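Local coordinates for protein oxidoreductase YdhF (Escherichia coli, PDB 1OG6) that probably works as an NADPH-dependent oxidoreductase of the aldo-keto reductase family, built on an alpha/beta barrel, at residues Ser184-Pro189 and Asp221-Leu226; Gly20-Met25 and Asp53-Tyr58. One frame throughout, in Å; residues are numbered along the deposited sequence.

Contact 1 (Ser184-Pro189 and Asp221-Leu226); sequences SPVHQP and DYFQPL
The backbone bond from H187 N to S184 O, 2.8 Å, closes the type I beta turn whose two middle residues, P185 and V186, face F223 and L226. The same N-H also leans weakly on S184 OG, so H187 N faces both the carbonyl and the hydroxyl of one serine. Everything that meets across the contact itself is apolar.

V186 does most of the touching. Its CG1 sits over one face of the F223 ring, 3.7 Å from the ring centroid and 20° off the normal. The methyl is displaced toward the rim, where it comes within 3.5 Å of F223 CZ, and the two side chains cross at about a right angle. With CG1 of V186 anti to the carbonyl carbon (chi1 -53°), it is this branch that reaches the ring. V186 CG1 also meets a leucine methyl, L226 CD2, at 3.8 Å. P185 comes in alongside, its CB 4.1 Å from L226 CD2. Replacing F223 by an alanine is likely to open a gap beside V186 CG1, which would lose the ring face it rests on.

F223 is the N-cap residue of helix 224-237, and L226 lies in the first turn. The contact thus joins the loop after barrel strand 179-182 to the start of that helix. Around it, P185 packs on V246 and W249 of helix 242-251, L226 on I288 and A292 of helix 282-293. V186 and L226 both touch L217, one of the NADP-binding residues.

Built from methyls, a proline ring and an aromatic face, the join rests on apolar surfaces and the V186 CG1 CH-pi contact, consistent with packing that depends on fit rather than on charge.

Contact 2 (Gly20-Met25 and Asp53-Tyr58); sequences GYWRLM and DIYGGY. With NAP (NADP nicotinamide-adenine-dinucleotide phosphate), chain F.
W22 and Y55 meet as an oblique aromatic pair: the indole's five-membered ring and the phenol ring have centroids 4.4 Å apart and planes at 37°. W22 CD1 lies over the Y55 face, toward the rim, 3.5 Å from Y55 CD1. A CH-pi contact joins in, with W22 CB 4.3 Å from the Y55 centroid. Putting CG of W22 anti to its own backbone N (chi1 177°) carries the indole on to NADP, whose nicotinamide C6N lies over one of its faces, toward the rim.

The segments leave the ends of neighbouring parallel strands of the alpha/beta barrel, 13-20 and 48-50, and G20, W22, R23 and Y55 belong to the NADP pocket. Y55 is by similarity the proton donor; its OH makes a weak bond to K83 NZ, and with D50 and H128 nearby this is consistent with the Asp-Tyr-Lys-His tetrad of aldo-keto reductases.

Polar contact goes to the cofactor. R23 NH1 donates to NADP O1N at 2.9 Å, bent to 140°, while C3B of the adenine-side ribose lies over one guanidinium face. The same O1N also lies at the edge of the W22 indole, in its plane, nearest the carbon CZ3.

Plain apolar packing brings M25 CG to 3.9 Å from G56 CA.

In the fold
Contact 2 comes first along the chain and closes before contact 1 opens; their centres lie 25 Å apart, with nearest atoms about 12 Å apart and no touch. Both belong to one barrel. Contact 2 lies at the ends of strands 13-20 and 48-50, whereas contact 1 follows strand 179-182 and reaches the helix 224-237 that comes after strand 207-209. The curled sheet joins these regions, since strand 258-261 pairs with both 13-20 and 207-209. NADP connects to them differently: 20-25 and 53-58 touch it directly, while contact 1 stands one layer back, packed against the cofactor-binding residues R216 and L217.

Contact 1 (Ser184-Pro189 and Asp221-Leu226)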
loop_
_atom_site.group_PDB
_atom_site.type_symbol
_atom_site.label_atom_id
_atom_site.label_comp_id
_atom_site.label_asym_id
_atom_site.label_seq_id
_atom_site.Cartn_x
_atom_site.Cartn_y
_atom_site.Cartn_z
ATOM N N SER C 184 15.956 12.074 -5.182
ATOM C CA SER C 184 17.334 12.259 -5.615
ATOM C C SER C 184 17.945 10.879 -5.706
ATOM O O SER C 184 17.461 9.947 -5.071
ATOM C CB SER C 184 18.120 13.104 -4.617
ATOM O OG SER C 184 18.247 12.443 -3.375
ATOM N N PRO C 185 19.017 10.724 -6.495
ATOM C CA PRO C 185 19.672 9.418 -6.646
ATOM C C PRO C 185 20.008 8.753 -5.306
ATOM O O PRO C 185 20.089 7.528 -5.221
ATOM C CB PRO C 185 20.921 9.756 -7.450
ATOM C CG PRO C 185 20.497 10.945 -8.255
ATOM C CD PRO C 185 19.733 11.764 -7.253
ATOM N N VAL C 186 20.198 9.566 -4.268
ATOM C CA VAL C 186 20.526 9.058 -2.937
ATOM C C VAL C 186 19.282 8.675 -2.135
ATOM O O VAL C 186 19.366 7.888 -1.192
ATOM C CB VAL C 186 21.336 10.082 -2.116
ATOM C CG1 VAL C 186 22.546 10.531 -2.900
ATOM C CG2 VAL C 186 20.469 11.263 -1.749
ATOM N N HIS C 187 18.131 9.233 -2.500
ATOM C CA HIS C 187 16.886 8.912 -1.811
ATOM C C HIS C 187 15.839 8.515 -2.846
ATOM O O HIS C 187 15.131 9.367 -3.376
ATOM C CB HIS C 187 16.399 10.118 -1.008
ATOM C CG HIS C 187 15.302 9.791 -0.048
ATOM N ND1 HIS C 187 15.494 8.972 1.043
ATOM C CD2 HIS C 187 13.989 10.125 -0.043
ATOM C CE1 HIS C 187 14.345 8.814 1.677
ATOM N NE2 HIS C 187 13.416 9.503 1.039
ATOM N N GLN C 188 15.734 7.217 -3.123
ATOM C CA GLN C 188 14.791 6.733 -4.124
ATOM C C GLN C 188 13.647 5.841 -3.650
ATOM O O GLN C 188 13.139 5.037 -4.427
ATOM C CB GLN C 188 15.540 5.973 -5.213
ATOM C CG GLN C 188 16.707 6.706 -5.814
ATOM C CD GLN C 188 17.522 5.829 -6.737
ATOM O OE1 GLN C 188 18.699 6.081 -6.947
ATOM N NE2 GLN C 188 16.900 4.799 -7.295
ATOM N N PRO C 189 13.218 5.951 -2.386
ATOM C CA PRO C 189 12.119 5.052 -2.028
ATOM C C PRO C 189 10.790 5.431 -2.681
ATOM O O PRO C 189 10.036 4.570 -3.129
ATOM C CB PRO C 189 12.075 5.152 -0.508
ATOM C CG PRO C 189 12.507 6.560 -0.258
ATOM C CD PRO C 189 13.671 6.723 -1.216
ATOM N N ASP C 221 31.205 10.971 2.020
ATOM C CA ASP C 221 32.190 10.077 1.414
ATOM C C ASP C 221 31.670 8.684 1.067
ATOM O O ASP C 221 32.436 7.803 0.690
ATOM C CB ASP C 221 33.414 9.968 2.327
ATOM C CG ASP C 221 33.051 9.650 3.766
ATOM O OD1 ASP C 221 32.021 10.167 4.254
ATOM O OD2 ASP C 221 33.807 8.896 4.418
ATOM N N TYR C 222 30.364 8.488 1.181
ATOM C CA TYR C 222 29.769 7.199 0.864
ATOM C C TYR C 222 29.107 7.261 -0.501
ATOM O O TYR C 222 28.366 6.353 -0.883
ATOM C CB TYR C 222 28.731 6.822 1.917
ATOM C CG TYR C 222 29.263 6.916 3.318
ATOM C CD1 TYR C 222 28.757 7.858 4.211
ATOM C CD2 TYR C 222 30.304 6.095 3.741
ATOM C CE1 TYR C 222 29.278 7.983 5.494
ATOM C CE2 TYR C 222 30.831 6.210 5.019
ATOM C CZ TYR C 222 30.317 7.156 5.892
ATOM O OH TYR C 222 30.845 7.283 7.156
ATOM N N PHE C 223 29.385 8.330 -1.240
ATOM C CA PHE C 223 28.793 8.517 -2.557
ATOM C C PHE C 223 29.804 8.685 -3.681
ATOM O O PHE C 223 29.475 9.256 -4.717
ATOM C CB PHE C 223 27.857 9.727 -2.538
ATOM C CG PHE C 223 26.608 9.516 -1.730
ATOM C CD1 PHE C 223 26.172 10.488 -0.835
ATOM C CD2 PHE C 223 25.861 8.350 -1.870
ATOM C CE1 PHE C 223 25.016 10.300 -0.091
ATOM C CE2 PHE C 223 24.702 8.154 -1.131
ATOM C CZ PHE C 223 24.279 9.130 -0.240
ATOM N N GLN C 224 31.027 8.199 -3.496
ATOM C CA GLN C 224 32.019 8.334 -4.552
ATOM C C GLN C 224 31.644 7.561 -5.811
ATOM O O GLN C 224 31.891 8.021 -6.923
ATOM C CB GLN C 224 33.399 7.897 -4.070
ATOM C CG GLN C 224 34.287 9.066 -3.685
ATOM C CD GLN C 224 34.249 10.185 -4.716
ATOM O OE1 GLN C 224 34.321 9.939 -5.920
ATOM N NE2 GLN C 224 34.144 11.421 -4.243
ATOM N N PRO C 225 31.046 6.371 -5.657
ATOM C CA PRO C 225 30.670 5.611 -6.855
ATOM C C PRO C 225 29.638 6.391 -7.675
ATOM O O PRO C 225 29.636 6.342 -8.908
ATOM C CB PRO C 225 30.090 4.322 -6.275
ATOM C CG PRO C 225 30.833 4.165 -4.988
ATOM C CD PRO C 225 30.838 5.567 -4.439
ATOM N N LEU C 226 28.770 7.111 -6.970
ATOM C CA LEU C 226 27.725 7.906 -7.595
ATOM C C LEU C 226 28.259 9.188 -8.208
ATOM O O LEU C 226 27.719 9.669 -9.195
ATOM C CB LEU C 226 26.647 8.265 -6.577
ATOM C CG LEU C 226 25.638 9.296 -7.079
ATOM C CD1 LEU C 226 24.838 8.710 -8.228
ATOM C CD2 LEU C 226 24.722 9.718 -5.950
#

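Contact 2 (Gly20-Met25 and Asp53-Tyr58)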
loop_
_atom_site.group_PDB
_atom_site.type_symbol
_atom_site.label_atom_id
_atom_site.label_comp_id
_atom_site.label_asym_id
_atom_site.label_seq_id
_atom_site.Cartn_x
_atom_site.Cartn_y
_atom_site.Cartn_z
ATOM N N GLY C 20 13.959 27.610 -3.709
ATOM C CA GLY C 20 13.647 27.424 -2.302
ATOM C C GLY C 20 14.402 28.297 -1.325
ATOM O O GLY C 20 15.630 28.389 -1.372
ATOM N N TYR C 21 13.661 28.926 -0.419
ATOM C CA TYR C 21 14.258 29.805 0.578
ATOM C C TYR C 21 14.273 29.224 1.992
ATOM O O TYR C 21 13.744 29.824 2.925
ATOM C CB TYR C 21 13.537 31.162 0.577
ATOM C CG TYR C 21 13.742 31.944 -0.700
ATOM C CD1 TYR C 21 12.902 31.763 -1.796
ATOM C CD2 TYR C 21 14.831 32.809 -0.844
ATOM C CE1 TYR C 21 13.149 32.416 -3.004
ATOM C CE2 TYR C 21 15.084 33.459 -2.047
ATOM C CZ TYR C 21 14.244 33.255 -3.118
ATOM O OH TYR C 21 14.512 33.862 -4.316
ATOM N N TRP C 22 14.891 28.058 2.149
ATOM C CA TRP C 22 14.980 27.411 3.455
ATOM C C TRP C 22 16.235 27.873 4.191
ATOM O O TRP C 22 16.196 28.160 5.386
ATOM C CB TRP C 22 14.983 25.884 3.295
ATOM C CG TRP C 22 15.135 25.117 4.589
ATOM C CD1 TRP C 22 14.668 25.481 5.825
ATOM C CD2 TRP C 22 15.760 23.832 4.763
ATOM N NE1 TRP C 22 14.963 24.505 6.752
ATOM C CE2 TRP C 22 15.631 23.483 6.128
ATOM C CE3 TRP C 22 16.415 22.941 3.897
ATOM C CZ2 TRP C 22 16.131 22.280 6.646
ATOM C CZ3 TRP C 22 16.913 21.739 4.416
ATOM C CH2 TRP C 22 16.766 21.425 5.777
ATOM N N ARG C 23 17.348 27.958 3.475
ATOM C CA ARG C 23 18.587 28.390 4.095
ATOM C C ARG C 23 18.741 29.897 4.030
ATOM O O ARG C 23 19.787 30.430 4.386
ATOM C CB ARG C 23 19.789 27.733 3.418
ATOM C CG ARG C 23 19.844 26.228 3.575
ATOM C CD ARG C 23 19.122 25.513 2.444
ATOM N NE ARG C 23 19.115 24.063 2.631
ATOM C CZ ARG C 23 20.197 23.327 2.890
ATOM N NH1 ARG C 23 20.087 22.014 3.043
ATOM N NH2 ARG C 23 21.388 23.901 3.004
ATOM N N LEU C 24 17.690 30.582 3.591
ATOM C CA LEU C 24 17.719 32.038 3.459
ATOM C C LEU C 24 18.470 32.737 4.578
ATOM O O LEU C 24 19.292 33.613 4.327
ATOM C CB LEU C 24 16.300 32.603 3.374
ATOM C CG LEU C 24 16.207 34.128 3.309
ATOM C CD1 LEU C 24 17.076 34.664 2.186
ATOM C CD2 LEU C 24 14.754 34.533 3.113
ATOM N N MET C 25 18.191 32.350 5.814
ATOM C CA MET C 25 18.858 32.969 6.946
ATOM C C MET C 25 20.370 32.814 6.855
ATOM O O MET C 25 21.116 33.735 7.192
ATOM C CB MET C 25 18.347 32.368 8.257
ATOM C CG MET C 25 16.916 32.765 8.599
ATOM S SD MET C 25 16.655 34.562 8.631
ATOM C CE MET C 25 15.554 34.747 7.290
ATOM N N ASP C 53 6.166 27.516 6.973
ATOM C CA ASP C 53 5.808 27.936 8.318
ATOM C C ASP C 53 7.046 28.146 9.199
ATOM O O ASP C 53 7.469 29.267 9.469
ATOM C CB ASP C 53 4.914 26.832 8.909
ATOM C CG ASP C 53 4.051 27.303 10.060
ATOM O OD1 ASP C 53 4.008 28.522 10.335
ATOM O OD2 ASP C 53 3.397 26.440 10.686
ATOM N N ILE C 54 7.621 27.027 9.616
ATOM C CA ILE C 54 8.779 26.954 10.502
ATOM C C ILE C 54 10.159 27.411 10.019
ATOM O O ILE C 54 11.065 27.563 10.834
ATOM C CB ILE C 54 8.930 25.518 10.965
ATOM C CG1 ILE C 54 9.327 24.646 9.768
ATOM C CG2 ILE C 54 7.608 25.027 11.526
ATOM C CD1 ILE C 54 9.404 23.179 10.065
ATOM N N TYR C 55 10.326 27.619 8.714
ATOM C CA TYR C 55 11.618 28.007 8.127
ATOM C C TYR C 55 12.426 29.149 8.740
ATOM O O TYR C 55 11.954 30.285 8.835
ATOM C CB TYR C 55 11.448 28.275 6.631
ATOM C CG TYR C 55 11.279 27.020 5.821
ATOM C CD1 TYR C 55 11.279 25.780 6.440
ATOM C CD2 TYR C 55 11.094 27.070 4.444
ATOM C CE1 TYR C 55 11.091 24.619 5.723
ATOM C CE2 TYR C 55 10.906 25.905 3.708
ATOM C CZ TYR C 55 10.900 24.680 4.362
ATOM O OH TYR C 55 10.651 23.512 3.685
ATOM N N GLY C 56 13.664 28.823 9.123
ATOM C CA GLY C 56 14.579 29.791 9.710
ATOM C C GLY C 56 14.197 30.238 11.108
ATOM O O GLY C 56 14.507 31.359 11.518
ATOM N N GLY C 57 13.539 29.351 11.847
ATOM C CA GLY C 57 13.100 29.693 13.185
ATOM C C GLY C 57 11.963 30.683 13.057
ATOM O O GLY C 57 11.840 31.607 13.853
ATOM N N TYR C 58 11.138 30.489 12.034
ATOM C CA TYR C 58 10.002 31.361 11.768
ATOM C C TYR C 58 10.463 32.760 11.339
ATOM O O TYR C 58 9.744 33.743 11.538
ATOM C CB TYR C 58 9.121 31.471 13.015
ATOM C CG TYR C 58 8.529 30.159 13.499
ATOM C CD1 TYR C 58 7.416 29.598 12.871
ATOM C CD2 TYR C 58 9.063 29.494 14.609
ATOM C CE1 TYR C 58 6.846 28.412 13.338
ATOM C CE2 TYR C 58 8.500 28.306 15.084
ATOM C CZ TYR C 58 7.391 27.772 14.445
ATOM O OH TYR C 58 6.813 26.613 14.920
HETATM P PA NAP F . 19.425 20.695 -2.142
HETATM O O1A NAP F . 19.904 19.386 -1.926
HETATM O O2A NAP F . 18.940 21.257 -3.461
HETATM O O5B NAP F . 20.520 21.757 -1.643
HETATM C C5B NAP F . 21.887 21.540 -2.050
HETATM C C4B NAP F . 22.739 22.216 -0.922
HETATM O O4B NAP F . 24.125 21.937 -1.362
HETATM C C3B NAP F . 22.668 23.764 -0.879
HETATM O O3B NAP F . 22.614 24.102 0.503
HETATM C C2B NAP F . 23.937 24.293 -1.520
HETATM O O2B NAP F . 24.548 25.352 -0.788
HETATM C C1B NAP F . 24.905 23.076 -1.597
HETATM N N9A NAP F . 25.523 23.007 -2.912
HETATM C C8A NAP F . 25.004 23.183 -4.181
HETATM N N7A NAP F . 25.884 23.041 -5.155
HETATM C C5A NAP F . 27.060 22.752 -4.473
HETATM C C6A NAP F . 28.351 22.498 -4.967
HETATM N N6A NAP F . 28.739 22.480 -6.258
HETATM N N1A NAP F . 29.358 22.233 -4.021
HETATM N N3A NAP F . 27.810 22.471 -2.130
HETATM C C4A NAP F . 26.835 22.732 -3.082
HETATM O O3 NAP F . 18.208 20.944 -1.151
HETATM P PN NAP F . 18.125 21.597 0.280
HETATM O O1N NAP F . 17.893 20.803 1.492
HETATM O O2N NAP F . 17.830 23.060 0.187
HETATM O O5D NAP F . 16.535 21.299 0.154
HETATM C C5D NAP F . 15.741 21.549 -1.072
HETATM C C4D NAP F . 14.630 22.559 -0.830
HETATM O O4D NAP F . 13.363 21.939 -0.485
HETATM C C3D NAP F . 14.873 23.679 0.245
HETATM O O3D NAP F . 15.352 24.892 -0.347
HETATM O O2D NAP F . 12.812 25.026 0.628
HETATM C C1D NAP F . 12.729 22.635 0.633
HETATM N N1N NAP F . 12.508 21.649 1.757
HETATM C C2N NAP F . 11.243 21.042 1.969
HETATM C C3N NAP F . 11.086 20.162 3.040
HETATM C C7N NAP F . 9.716 19.508 3.266
HETATM O O7N NAP F . 9.630 18.760 4.205
HETATM N N7N NAP F . 8.704 19.755 2.479
HETATM C C4N NAP F . 12.198 19.854 3.948
HETATM C C5N NAP F . 13.455 20.479 3.701
HETATM C C6N NAP F . 13.635 21.382 2.612
HETATM P P2B NAP F . 25.279 26.623 -1.475
HETATM O O1X NAP F . 24.643 27.757 -2.272
HETATM O O2X NAP F . 26.601 26.832 -0.774
HETATM O O3X NAP F . 24.502 27.307 -0.372
#